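Local coordinates for cellulose 1,4-beta-cellobiosidase (Thermobifida fusca, PDB 4JJJ), which probably hydrolyses cellulose as a cellobiohydrolase, the chain here being the family 48 catalytic domain of a longer, multidomain enzyme, at residues P42-F53 with M146-Y156. The protein carries 1 engineered substitution. Numbering follows the deposited sequence. Where two conformers were deposited one is given.
With ZN (zinc ion), chain B; BGC (beta-D-glucopyranose), chain D; BGC (beta-D-glucopyranose), chain C.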
loop_
_atom_site.group_PDB
_atom_site.type_symbol
_atom_site.label_atom_id
_atom_site.label_comp_id
_atom_site.label_asym_id
_atom_site.label_seq_id
_atom_site.Cartn_x
_atom_site.Cartn_y
_atom_site.Cartn_z
ATOM N N PRO A 42 -2.014 4.519 8.111
ATOM C CA PRO A 42 -3.163 5.279 8.617
ATOM C C PRO A 42 -2.735 5.841 9.973
ATOM O O PRO A 42 -1.757 5.353 10.560
ATOM C CB PRO A 42 -4.292 4.253 8.685
ATOM C CG PRO A 42 -3.583 3.008 8.974
ATOM C CD PRO A 42 -2.277 3.024 8.202
ATOM N N ASP A 43 -3.539 6.767 10.489
ATOM C CA ASP A 43 -3.238 7.363 11.768
ATOM C C ASP A 43 -4.347 7.198 12.787
ATOM O O ASP A 43 -4.268 7.827 13.864
ATOM C CB ASP A 43 -2.796 8.838 11.602
ATOM C CG ASP A 43 -3.843 9.764 11.129
ATOM O OD1 ASP A 43 -5.057 9.467 11.177
ATOM O OD2 ASP A 43 -3.488 10.905 10.613
ATOM N N HIS A 44 -5.290 6.325 12.508
ATOM C CA HIS A 44 -6.353 5.942 13.430
ATOM C C HIS A 44 -6.814 4.558 13.083
ATOM O O HIS A 44 -6.920 4.249 11.863
ATOM C CB HIS A 44 -7.502 6.945 13.428
ATOM C CG HIS A 44 -8.495 6.742 14.517
ATOM N ND1 HIS A 44 -9.573 5.865 14.443
ATOM C CD2 HIS A 44 -8.514 7.231 15.789
ATOM C CE1 HIS A 44 -10.243 5.869 15.595
ATOM N NE2 HIS A 44 -9.618 6.706 16.412
ATOM N N GLY A 45 -7.097 3.721 14.104
ATOM C CA GLY A 45 -7.452 2.309 13.882
ATOM C C GLY A 45 -8.705 2.118 13.126
ATOM O O GLY A 45 -8.910 1.046 12.543
ATOM N N HIS A 46 -9.672 3.059 13.230
ATOM C CA HIS A 46 -10.907 2.892 12.542
ATOM C C HIS A 46 -11.036 3.804 11.331
ATOM O O HIS A 46 -12.096 3.896 10.731
ATOM C CB HIS A 46 -12.083 3.084 13.487
ATOM C CG HIS A 46 -12.216 1.982 14.492
ATOM N ND1 HIS A 46 -13.234 1.885 15.425
ATOM C CD2 HIS A 46 -11.435 0.898 14.693
ATOM C CE1 HIS A 46 -13.054 0.794 16.149
ATOM N NE2 HIS A 46 -11.986 0.165 15.706
ATOM N N GLN A 47 -9.872 4.262 10.809
ATOM C CA GLN A 47 -9.771 4.434 9.428
ATOM C C GLN A 47 -9.782 3.069 8.813
ATOM O O GLN A 47 -9.607 2.102 9.503
ATOM C CB GLN A 47 -8.468 5.170 9.058
ATOM C CG GLN A 47 -8.506 6.651 9.466
ATOM C CD GLN A 47 -7.184 7.331 9.418
ATOM O OE1 GLN A 47 -6.115 6.696 9.440
ATOM N NE2 GLN A 47 -7.191 8.669 9.391
ATOM N N THR A 48 -9.859 2.962 7.515
ATOM C CA THR A 48 -9.490 1.767 6.808
ATOM C C THR A 48 -8.874 2.134 5.463
ATOM O O THR A 48 -8.668 3.299 5.107
ATOM C CB THR A 48 -10.647 0.789 6.582
ATOM O OG1 THR A 48 -10.056 -0.533 6.382
ATOM C CG2 THR A 48 -11.602 1.122 5.497
ATOM N N THR A 49 -8.492 1.103 4.758
ATOM C CA THR A 49 -7.567 1.209 3.645
ATOM C C THR A 49 -7.966 0.307 2.531
ATOM O O THR A 49 -8.635 -0.749 2.750
ATOM C CB THR A 49 -6.125 0.782 4.043
ATOM O OG1 THR A 49 -6.150 -0.536 4.566
ATOM C CG2 THR A 49 -5.621 1.738 5.118
ATOM N N SER A 50 -7.507 0.615 1.345
ATOM C CA SER A 50 -7.679 -0.283 0.239
ATOM C C SER A 50 -6.887 -1.576 0.522
ATOM O O SER A 50 -7.287 -2.685 0.080
ATOM C CB SER A 50 -7.367 0.377 -1.108
ATOM O OG SER A 50 -6.033 0.778 -1.135
ATOM N N GLU A 51 -5.799 -1.490 1.251
ATOM C CA GLU A 51 -5.127 -2.633 1.729
ATOM C C GLU A 51 -6.098 -3.574 2.454
ATOM O O GLU A 51 -6.111 -4.774 2.235
ATOM C CB GLU A 51 -3.952 -2.175 2.624
ATOM C CG GLU A 51 -3.368 -3.241 3.539
ATOM C CD GLU A 51 -2.290 -2.624 4.382
ATOM O OE1 GLU A 51 -2.567 -2.261 5.547
ATOM O OE2 GLU A 51 -1.153 -2.394 3.835
ATOM N N ALA A 52 -6.783 -3.051 3.460
ATOM C CA ALA A 52 -7.724 -3.896 4.221
ATOM C C ALA A 52 -8.731 -4.557 3.348
ATOM O O ALA A 52 -9.039 -5.731 3.532
ATOM C CB ALA A 52 -8.370 -3.113 5.310
ATOM N N PHE A 53 -9.250 -3.791 2.368
ATOM C CA PHE A 53 -10.197 -4.419 1.443
ATOM C C PHE A 53 -9.610 -5.536 0.604
ATOM O O PHE A 53 -10.213 -6.583 0.500
ATOM C CB PHE A 53 -10.905 -3.361 0.537
ATOM C CG PHE A 53 -12.099 -2.711 1.119
ATOM C CD1 PHE A 53 -13.375 -3.329 0.996
ATOM C CD2 PHE A 53 -12.039 -1.454 1.723
ATOM C CE1 PHE A 53 -14.489 -2.706 1.493
ATOM C CE2 PHE A 53 -13.183 -0.913 2.264
ATOM C CZ PHE A 53 -14.379 -1.452 2.077
ATOM N N MET A 146 -9.315 1.469 -6.355
ATOM C CA MET A 146 -9.622 1.906 -4.972
ATOM C C MET A 146 -8.920 3.189 -4.604
ATOM O O MET A 146 -7.709 3.338 -4.841
ATOM C CB MET A 146 -9.308 0.810 -3.975
ATOM C CG MET A 146 -10.062 -0.482 -4.178
ATOM S SD MET A 146 -9.872 -1.624 -2.772
ATOM C CE MET A 146 -8.573 -2.629 -3.376
ATOM N N HIS A 147 -9.595 4.091 -3.883
ATOM C CA HIS A 147 -8.910 5.130 -3.132
ATOM C C HIS A 147 -8.280 4.505 -1.883
ATOM O O HIS A 147 -8.714 3.470 -1.398
ATOM C CB HIS A 147 -9.873 6.235 -2.761
ATOM C CG HIS A 147 -9.283 7.293 -1.884
ATOM N ND1 HIS A 147 -8.283 8.134 -2.284
ATOM C CD2 HIS A 147 -9.515 7.596 -0.578
ATOM C CE1 HIS A 147 -7.925 8.923 -1.306
ATOM N NE2 HIS A 147 -8.666 8.641 -0.256
ATOM N N TRP A 148 -7.210 5.113 -1.354
ATOM C CA TRP A 148 -6.418 4.362 -0.382
ATOM C C TRP A 148 -6.930 4.365 1.054
ATOM O O TRP A 148 -6.540 3.461 1.808
ATOM C CB TRP A 148 -4.935 4.803 -0.424
ATOM C CG TRP A 148 -4.536 5.895 0.533
ATOM C CD1 TRP A 148 -4.661 7.273 0.387
ATOM C CD2 TRP A 148 -3.903 5.711 1.822
ATOM N NE1 TRP A 148 -4.151 7.875 1.483
ATOM C CE2 TRP A 148 -3.700 6.978 2.390
ATOM C CE3 TRP A 148 -3.517 4.581 2.562
ATOM C CZ2 TRP A 148 -3.055 7.141 3.614
ATOM C CZ3 TRP A 148 -2.867 4.751 3.796
ATOM C CH2 TRP A 148 -2.641 6.033 4.306
ATOM N N LEU A 149 -7.661 5.384 1.427
ATOM C CA LEU A 149 -7.925 5.671 2.878
ATOM C C LEU A 149 -9.336 6.206 3.059
ATOM O O LEU A 149 -9.817 7.163 2.363
ATOM C CB LEU A 149 -7.025 6.790 3.402
ATOM C CG LEU A 149 -6.943 7.006 4.896
ATOM C CD1 LEU A 149 -6.410 5.839 5.672
ATOM C CD2 LEU A 149 -6.225 8.303 5.119
ATOM N N LEU A 150 -10.066 5.533 3.969
ATOM C CA LEU A 150 -11.400 5.961 4.455
ATOM C C LEU A 150 -11.368 6.202 5.924
ATOM O O LEU A 150 -10.536 5.644 6.653
ATOM C CB LEU A 150 -12.453 4.911 4.198
ATOM C CG LEU A 150 -12.688 4.489 2.731
ATOM C CD1 LEU A 150 -13.604 3.274 2.715
ATOM C CD2 LEU A 150 -13.302 5.607 1.906
ATOM N N ASP A 151 -12.318 7.007 6.394
ATOM C CA ASP A 151 -12.592 7.180 7.804
ATOM C C ASP A 151 -13.919 6.470 8.112
ATOM O O ASP A 151 -14.931 7.020 7.798
ATOM C CB ASP A 151 -12.651 8.653 8.137
ATOM C CG ASP A 151 -12.909 8.947 9.581
ATOM O OD1 ASP A 151 -13.044 8.032 10.444
ATOM O OD2 ASP A 151 -12.786 10.185 9.965
ATOM N N VAL A 152 -13.836 5.243 8.594
ATOM C CA VAL A 152 -15.026 4.356 8.688
ATOM C C VAL A 152 -16.084 4.836 9.739
ATOM O O VAL A 152 -17.242 4.781 9.446
ATOM C CB VAL A 152 -14.564 2.922 8.960
ATOM C CG1 VAL A 152 -15.832 1.994 8.938
ATOM C CG2 VAL A 152 -13.621 2.436 7.898
ATOM N N ASP A 153 -15.620 5.266 10.894
ATOM C CA ASP A 153 -16.516 5.772 11.954
ATOM C C ASP A 153 -16.666 7.283 11.895
ATOM O O ASP A 153 -17.295 7.876 12.782
ATOM C CB ASP A 153 -15.979 5.341 13.291
ATOM C CG ASP A 153 -16.221 3.829 13.584
ATOM O OD1 ASP A 153 -16.980 3.205 12.842
ATOM O OD2 ASP A 153 -15.552 3.375 14.527
ATOM N N ASN A 154 -16.085 7.958 10.919
ATOM C CA ASN A 154 -16.154 9.433 10.855
ATOM C C ASN A 154 -15.572 10.076 12.077
ATOM O O ASN A 154 -16.094 11.047 12.610
ATOM C CB ASN A 154 -17.601 9.933 10.584
ATOM C CG ASN A 154 -17.628 11.274 9.813
ATOM O OD1 ASN A 154 -16.831 11.504 8.899
ATOM N ND2 ASN A 154 -18.639 12.136 10.101
ATOM N N VAL A 155 -14.442 9.549 12.534
ATOM C CA VAL A 155 -13.828 10.124 13.697
ATOM C C VAL A 155 -13.354 11.522 13.462
ATOM O O VAL A 155 -13.424 12.348 14.394
ATOM C CB VAL A 155 -12.757 9.224 14.282
ATOM C CG1 VAL A 155 -11.552 9.250 13.445
ATOM C CG2 VAL A 155 -12.573 9.594 15.698
ATOM N N TYR A 156 -13.022 11.852 12.232
ATOM C CA TYR A 156 -12.569 13.198 11.899
ATOM C C TYR A 156 -13.710 14.184 11.570
ATOM O O TYR A 156 -13.463 15.393 11.504
ATOM C CB TYR A 156 -11.519 13.215 10.709
ATOM C CG TYR A 156 -10.145 12.776 11.096
ATOM C CD1 TYR A 156 -9.766 11.417 11.071
ATOM C CD2 TYR A 156 -9.190 13.698 11.547
ATOM C CE1 TYR A 156 -8.521 10.973 11.423
ATOM C CE2 TYR A 156 -7.925 13.302 11.859
ATOM C CZ TYR A 156 -7.568 11.941 11.815
ATOM O OH TYR A 156 -6.325 11.536 12.150
HETATM ZN ZN ZN B . -14.553 3.471 15.884
HETATM C C2 BGC D . 1.304 5.210 1.514
HETATM C C3 BGC D . 1.026 6.698 1.297
HETATM C C4 BGC D . 0.292 6.871 0.008
HETATM C C5 BGC D . -0.970 6.059 -0.104
HETATM C C6 BGC D . -1.704 6.203 -1.431
HETATM C C1 BGC D . 0.021 4.462 1.288
HETATM O O1 BGC D . 0.271 3.051 1.393
HETATM O O2 BGC D . 1.862 4.911 2.812
HETATM O O3 BGC D . 2.320 7.348 1.213
HETATM O O4 BGC D . -0.168 8.265 0.106
HETATM O O5 BGC D . -0.594 4.678 0.037
HETATM O O6 BGC D . -0.781 5.871 -2.508
HETATM C C2 BGC C . 0.789 -1.045 8.311
HETATM C C3 BGC C . 0.331 -1.281 6.874
HETATM C C4 BGC C . 1.359 -0.677 5.873
HETATM C C5 BGC C . 2.815 -1.078 6.220
HETATM C C6 BGC C . 3.795 -0.332 5.345
HETATM C C1 BGC C . 2.213 -1.518 8.535
HETATM O O2 BGC C . -0.050 -1.767 9.204
HETATM O O3 BGC C . -0.984 -0.688 6.737
HETATM O O4 BGC C . 1.005 -1.112 4.545
HETATM O O5 BGC C . 3.039 -0.790 7.606
HETATM O O6 BGC C . 3.635 1.067 5.483
HETATM O O HOH W 1 -13.095 6.191 12.297
HETATM O O HOH W 2 -5.857 1.431 -3.848
HETATM O O HOH W 3 -4.543 1.479 1.080
HETATM O O HOH W 4 -15.130 2.751 17.839
HETATM O O HOH W 5 -13.715 5.337 16.257
#
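Gln47 reaches across to Leu149 and Tyr156. CB sits 3.2 Å from Leu150 O and also touches Leu149 CD1. CG, anti to the carbonyl carbon (chi1 -71°), still grazes Leu150 O, and the extended chain then carries CD past the same leucine methyl. At the end, OE1 accepts from Asp43 N at 2.8 Å, while NE2 approaches Tyr156 CE1 obliquely at 3.3 Å, amide and ring planes 20° apart, and gives Asp43 OD1 a weak bond. Tyr156 OH donates to that same OD1 at 2.6 Å, coming from above the carboxylate plane; Arg588 pairs with the other oxygen. Strands 47-49 and 149-151 run antiparallel as neighbours in a four-stranded sheet of the (α/α)6 catalytic domain, with Thr48 and Leu150 the hydrogen-bonded pair. Beyond the last bridge, Ser50 N still bonds to Trp148 O as helix 50-67 begins, Thr49 OG1 capping it through Ala52 N. Next along that helix, Glu51, the predicted proton donor, accepts from glucose O3 through OE1 and from O4 through OE2. C5 of another glucose lies 3.5 Å above the Trp148 ring plane, offset toward the rim, and Leu149 CB backs the opposite face; NE1 bonds to Asn173. Replacing Trp148 by an alanine is likely to strip that sugar of its platform and leave Asn173 without its indole partner. At the far end, His46 ND1 and Asp153 OD2 bind a zinc ion with two waters, ring and carboxylate planes 84° apart; His46 NE2 bonds to Val34 O, Asp153 OD1 salt-bridges Arg22, and Val155 CG1 makes a CH-pi contact over the His44 ring face.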